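Local coordinates for protein geranyltranstransferase (IspA) (Helicobacter pylori, PDB 3LLW) that probably acts as a magnesium-dependent prenyltransferase of the FPP/GGPP synthase family, joining isoprenoid diphosphates into longer chains in isoprenoid biosynthesis, at residues V121-G124 and D125-T129; N277-D280 and A281-P284. All blocks are in the same frame, centred on the assembly; numbering follows the deposited sequence.

Both contacts are local, each made by two segments that follow one another directly, so neither closes a loop of any length. Coming from the N terminus, the chain first reaches contact 1, one turn passing to the next within helix 117-137, buried where this helix meets helices 36-45 and 73-94 and the second subunit. It then runs through several helices, among them 178-204 and 209-236, before contact 2 ends helix 261-279 and turns toward helix 287-301. The contacts stand in series, neither enclosing nor crossing the other, on opposite sides of the chain's centre, with their own centres about 39 Å apart.

Contact 1 (V121-G124 and D125-T129); sequences VLIG and DALNT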
ATOM      1  N   VAL A 121      -8.178   5.766 -10.300  1.00 43.67           N
ATOM      2  CA  VAL A 121      -7.030   4.865 -10.145  1.00 44.08           C
ATOM      3  C   VAL A 121      -6.095   5.357  -9.049  1.00 44.03           C
ATOM      4  O   VAL A 121      -5.716   4.592  -8.131  1.00 35.29           O
ATOM      5  CB  VAL A 121      -6.228   4.684 -11.466  1.00 46.05           C
ATOM      6  CG1 VAL A 121      -4.982   3.822 -11.228  1.00 51.09           C
ATOM      7  CG2 VAL A 121      -7.098   4.033 -12.529  1.00 47.64           C
ATOM      8  N   LEU A 122      -5.766   6.647  -9.135  1.00 39.78           N
ATOM      9  CA  LEU A 122      -4.813   7.278  -8.231  1.00 44.48           C
ATOM     10  C   LEU A 122      -5.326   7.429  -6.805  1.00 42.59           C
ATOM     11  O   LEU A 122      -4.566   7.244  -5.847  1.00 45.41           O
ATOM     12  CB  LEU A 122      -4.326   8.621  -8.791  1.00 40.79           C
ATOM     13  CG  LEU A 122      -3.446   8.514 -10.032  1.00 48.12           C
ATOM     14  CD1 LEU A 122      -3.139   9.899 -10.569  1.00 44.57           C
ATOM     15  CD2 LEU A 122      -2.145   7.683  -9.783  1.00 33.05           C
ATOM     16  N   ILE A 123      -6.607   7.744  -6.661  1.00 40.25           N
ATOM     17  CA  ILE A 123      -7.227   7.746  -5.327  1.00 40.85           C
ATOM     18  C   ILE A 123      -7.361   6.365  -4.676  1.00 43.45           C
ATOM     19  O   ILE A 123      -7.101   6.238  -3.470  1.00 39.86           O
ATOM     20  CB  ILE A 123      -8.486   8.621  -5.256  1.00 33.23           C
ATOM     21  CG1 ILE A 123      -8.030  10.061  -5.049  1.00 46.69           C
ATOM     22  CG2 ILE A 123      -9.376   8.253  -4.079  1.00 26.00           C
ATOM     23  CD1 ILE A 123      -8.966  11.041  -5.603  1.00 56.69           C
ATOM     24  N   GLY A 124      -7.703   5.333  -5.452  1.00 36.48           N
ATOM     25  CA  GLY A 124      -7.589   3.956  -4.936  1.00 35.71           C
ATOM     26  C   GLY A 124      -6.159   3.624  -4.498  1.00 30.88           C
ATOM     27  O   GLY A 124      -5.937   3.022  -3.446  1.00 48.20           O
ATOM     28  N   ASP A 125      -5.183   4.033  -5.304  1.00 37.28           N
ATOM     29  CA  ASP A 125      -3.762   3.863  -4.997  1.00 45.05           C
ATOM     30  C   ASP A 125      -3.352   4.536  -3.695  1.00 42.71           C
ATOM     31  O   ASP A 125      -2.651   3.935  -2.875  1.00 43.60           O
ATOM     32  CB  ASP A 125      -2.896   4.400  -6.134  1.00 46.22           C
ATOM     33  CG  ASP A 125      -2.853   3.477  -7.328  1.00 61.51           C
ATOM     34  OD1 ASP A 125      -3.423   2.368  -7.247  1.00 66.96           O
ATOM     35  OD2 ASP A 125      -2.239   3.866  -8.351  1.00 63.38           O
ATOM     36  N   ALA A 126      -3.794   5.779  -3.519  1.00 35.95           N
ATOM     37  CA  ALA A 126      -3.547   6.531  -2.290  1.00 34.42           C
ATOM     38  C   ALA A 126      -4.209   5.931  -1.069  1.00 44.15           C
ATOM     39  O   ALA A 126      -3.592   5.886   0.033  1.00 28.76           O
ATOM     40  CB  ALA A 126      -3.942   7.968  -2.448  1.00 41.01           C
ATOM     41  N   LEU A 127      -5.452   5.472  -1.237  1.00 33.80           N
ATOM     42  CA  LEU A 127      -6.129   4.820  -0.106  1.00 38.73           C
ATOM     43  C   LEU A 127      -5.492   3.492   0.337  1.00 39.16           C
ATOM     44  O   LEU A 127      -5.499   3.160   1.526  1.00 44.04           O
ATOM     45  CB  LEU A 127      -7.618   4.665  -0.365  1.00 30.88           C
ATOM     46  CG  LEU A 127      -8.449   5.935  -0.148  1.00 43.68           C
ATOM     47  CD1 LEU A 127      -9.832   5.724  -0.706  1.00 30.23           C
ATOM     48  CD2 LEU A 127      -8.512   6.330   1.337  1.00 35.87           C
ATOM     49  N   ASN A 128      -4.964   2.749  -0.630  1.00 38.40           N
ATOM     50  CA  ASN A 128      -4.132   1.577  -0.392  1.00 29.89           C
ATOM     51  C   ASN A 128      -2.907   1.931   0.452  1.00 41.52           C
ATOM     52  O   ASN A 128      -2.700   1.310   1.472  1.00 32.03           O
ATOM     53  CB  ASN A 128      -3.689   1.002  -1.732  1.00 30.80           C
ATOM     54  CG  ASN A 128      -2.907  -0.295  -1.624  1.00 43.21           C
ATOM     55  OD1 ASN A 128      -2.630  -0.835  -0.532  1.00 45.61           O
ATOM     56  ND2 ASN A 128      -2.532  -0.806  -2.781  1.00 41.11           N
ATOM     57  N   THR A 129      -2.107   2.910   0.011  1.00 37.89           N
ATOM     58  CA  THR A 129      -0.931   3.388   0.761  1.00 35.59           C
ATOM     59  C   THR A 129      -1.296   4.030   2.095  1.00 37.79           C
ATOM     60  O   THR A 129      -0.599   3.828   3.137  1.00 36.31           O
ATOM     61  CB  THR A 129      -0.084   4.376  -0.086  1.00 34.36           C
ATOM     62  OG1 THR A 129       0.148   3.805  -1.374  1.00 40.25           O
ATOM     63  CG2 THR A 129       1.257   4.636   0.558  1.00 39.30           C
TER
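Val121 opens the contact with its carbonyl O, which takes the N-H of Asp125 at 2.9 Å. The same oxygen accepts a second bond from NE2 of His93 in the same chain. The side chains of Val121 and Asp125 run side by side in the same direction, and CG1 of Val121 comes to 4.0 Å from OD2 of Asp125. With CG anti to its own carbonyl carbon (chi1 -76°), Asp125 folds its carboxylate back along the preceding turn, beside that valine. Its OD2 is hydrogen-bonded to ND1 of His93 of the second subunit, a polar partner for a buried carboxylate.

Leu122 follows, its O receiving Ala126 N at 2.9 Å. Its side chain crosses that of Asp125 at a slant, with CD2 of Leu122 4.1 Å from OD2 of Asp125, lending an apolar flank to the carboxylate. These i to i+4 bonds are those of an alpha-helix, here part of the largely alpha-helical fold of the FPP/GGPP synthase family, and helix 117-137 lies in its subunit interface. Asn128 and Thr129 bond there to Thr129 and Asn128 of the second subunit.

Ile123 faces helix 36-45, touching Leu36 and Ala39. Its O is bonded to Leu127 N at 2.9 Å, and its CG2 lies 4.2 Å from CD1 of Leu127; branched aliphatic residues suit this apolar face, where Leu127 meets Phe40 and also reaches Ile92 of helix 73-94. The methyl of Ala126 touches the same phenylalanine.

Gly124 adds no side chain to the buried helix surface. Asp94, a magnesium ligand in a structure of this protein, ends the neighbouring helix 73-94, though no metal is modelled in this chain. The O of Gly124 takes Asn128 N at 3.0 Å, and CB of Asn128 lies 3.5 Å from that oxygen.

Contact 2 (N277-D280 and A281-P284); sequences NDLD and ALKP
A type I beta turn from Leu279 to Leu282 carries the chain off the C-terminal end of helix 261-279, and its closing bond runs from Leu282 N to Leu279 O at 3.0 Å. The donor stands well above the carbonyl plane, 55° out of it, with a C=O...N angle of 121°, so the N-H comes from above the plane and not along a lone pair. CB of Leu282 lies 3.2 Å from the same Leu279 O. One residue earlier, Ala281 N makes a weak bond to Asp278 O at 3.5 Å. Both bonds span three residues, marking the departure from the i to i+4 pattern of the helix, and the methyl of Ala281, a small residue easily accommodated at this exposed turn position, rests 3.6 Å from Asp278 O.

The two leucines supply the buried side of this helix-to-helix connection. Leu282 holds CG anti to its backbone N (chi1 -157°), and its CD2 meets CD1 of Leu279 at 4.3 Å. Together they pack on Trp214 of helix 209-236 and on helix 287-301, where Leu279 touches Leu293 and Leu297 and Leu282 touches Leu289; branched aliphatic ends fill such an apolar seam well.

Polar residues occupy the solvent-exposed side. Lys283 lays its CB 3.8 Å from Asp280 O, then extends beyond CG, its CE passing 4.5 Å from Asp280 OD2, a loose approach. NZ itself stays 5.5 Å from Asp280 OD2, a separation at which the opposite charges may attract weakly without forming a salt bridge. The side chain of Lys283 also touches Gln290, near the start of helix 287-301.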
ATOM      1  N   ASN A 277     -22.219 -22.743  15.927  1.00 70.43           N
ATOM      2  CA  ASN A 277     -21.867 -23.855  16.799  1.00 76.56           C
ATOM      3  C   ASN A 277     -20.391 -23.880  17.191  1.00 73.44           C
ATOM      4  O   ASN A 277     -20.050 -24.223  18.320  1.00 77.71           O
ATOM      5  CB  ASN A 277     -22.271 -25.187  16.156  1.00 80.37           C
ATOM      6  CG  ASN A 277     -22.420 -26.297  17.170  1.00 88.68           C
ATOM      7  OD1 ASN A 277     -23.218 -26.196  18.109  1.00 87.69           O
ATOM      8  ND2 ASN A 277     -21.648 -27.365  16.993  1.00 94.21           N
ATOM      9  N   ASP A 278     -19.527 -23.513  16.247  1.00 78.34           N
ATOM     10  CA  ASP A 278     -18.082 -23.403  16.473  1.00 76.08           C
ATOM     11  C   ASP A 278     -17.801 -22.218  17.390  1.00 71.57           C
ATOM     12  O   ASP A 278     -16.860 -22.229  18.187  1.00 66.44           O
ATOM     13  CB  ASP A 278     -17.369 -23.198  15.136  1.00 82.63           C
ATOM     14  CG  ASP A 278     -16.162 -24.111  14.958  1.00 97.37           C
ATOM     15  OD1 ASP A 278     -15.306 -23.787  14.104  1.00103.57           O
ATOM     16  OD2 ASP A 278     -16.069 -25.151  15.653  1.00105.06           O
ATOM     17  N   LEU A 279     -18.649 -21.205  17.262  1.00 67.93           N
ATOM     18  CA  LEU A 279     -18.602 -20.007  18.080  1.00 68.34           C
ATOM     19  C   LEU A 279     -19.032 -20.271  19.522  1.00 70.79           C
ATOM     20  O   LEU A 279     -18.494 -19.676  20.449  1.00 71.79           O
ATOM     21  CB  LEU A 279     -19.481 -18.921  17.439  1.00 63.84           C
ATOM     22  CG  LEU A 279     -19.578 -17.532  18.062  1.00 59.42           C
ATOM     23  CD1 LEU A 279     -18.229 -16.825  18.048  1.00 58.93           C
ATOM     24  CD2 LEU A 279     -20.623 -16.732  17.323  1.00 64.59           C
ATOM     25  N   ASP A 280     -19.991 -21.177  19.716  1.00 77.92           N
ATOM     26  CA  ASP A 280     -20.479 -21.498  21.065  1.00 79.54           C
ATOM     27  C   ASP A 280     -19.541 -22.432  21.851  1.00 76.87           C
ATOM     28  O   ASP A 280     -19.852 -22.836  22.969  1.00 79.37           O
ATOM     29  CB  ASP A 280     -21.921 -22.037  21.023  1.00 82.13           C
ATOM     30  CG  ASP A 280     -22.919 -21.036  20.416  1.00 87.33           C
ATOM     31  OD1 ASP A 280     -24.015 -21.478  20.012  1.00 92.86           O
ATOM     32  OD2 ASP A 280     -22.619 -19.822  20.316  1.00 84.64           O
ATOM     33  N   ALA A 281     -18.396 -22.761  21.258  1.00 74.35           N
ATOM     34  CA  ALA A 281     -17.301 -23.430  21.960  1.00 75.21           C
ATOM     35  C   ALA A 281     -16.277 -22.406  22.467  1.00 77.98           C
ATOM     36  O   ALA A 281     -15.211 -22.765  22.972  1.00 79.42           O
ATOM     37  CB  ALA A 281     -16.631 -24.447  21.049  1.00 74.03           C
ATOM     38  N   LEU A 282     -16.611 -21.128  22.322  1.00 79.76           N
ATOM     39  CA  LEU A 282     -15.774 -20.036  22.810  1.00 76.64           C
ATOM     40  C   LEU A 282     -16.313 -19.524  24.145  1.00 75.38           C
ATOM     41  O   LEU A 282     -15.590 -18.861  24.892  1.00 74.55           O
ATOM     42  CB  LEU A 282     -15.732 -18.909  21.773  1.00 76.74           C
ATOM     43  CG  LEU A 282     -14.595 -17.894  21.732  1.00 70.67           C
ATOM     44  CD1 LEU A 282     -13.311 -18.523  21.209  1.00 71.70           C
ATOM     45  CD2 LEU A 282     -15.021 -16.751  20.856  1.00 66.43           C
ATOM     46  N   LYS A 283     -17.579 -19.855  24.429  1.00 78.29           N
ATOM     47  CA  LYS A 283     -18.266 -19.548  25.704  1.00 78.60           C
ATOM     48  C   LYS A 283     -17.521 -19.824  27.026  1.00 76.29           C
ATOM     49  O   LYS A 283     -17.553 -18.964  27.904  1.00 80.24           O
ATOM     50  CB  LYS A 283     -19.660 -20.203  25.765  1.00 83.09           C
ATOM     51  CG  LYS A 283     -20.746 -19.478  24.995  1.00 87.40           C
ATOM     52  CD  LYS A 283     -22.137 -19.803  25.519  1.00 93.87           C
ATOM     53  CE  LYS A 283     -23.216 -19.113  24.683  1.00 97.44           C
ATOM     54  NZ  LYS A 283     -24.519 -18.983  25.404  1.00 96.89           N
ATOM     55  N   PRO A 284     -16.887 -21.014  27.197  1.00 74.29           N
ATOM     56  CA  PRO A 284     -16.163 -21.236  28.464  1.00 73.54           C
ATOM     57  C   PRO A 284     -14.997 -20.289  28.751  1.00 73.02           C
ATOM     58  O   PRO A 284     -14.977 -19.652  29.808  1.00 76.10           O
ATOM     59  CB  PRO A 284     -15.639 -22.671  28.326  1.00 72.48           C
ATOM     60  CG  PRO A 284     -16.531 -23.300  27.332  1.00 76.20           C
ATOM     61  CD  PRO A 284     -16.823 -22.220  26.349  1.00 75.59           C
TER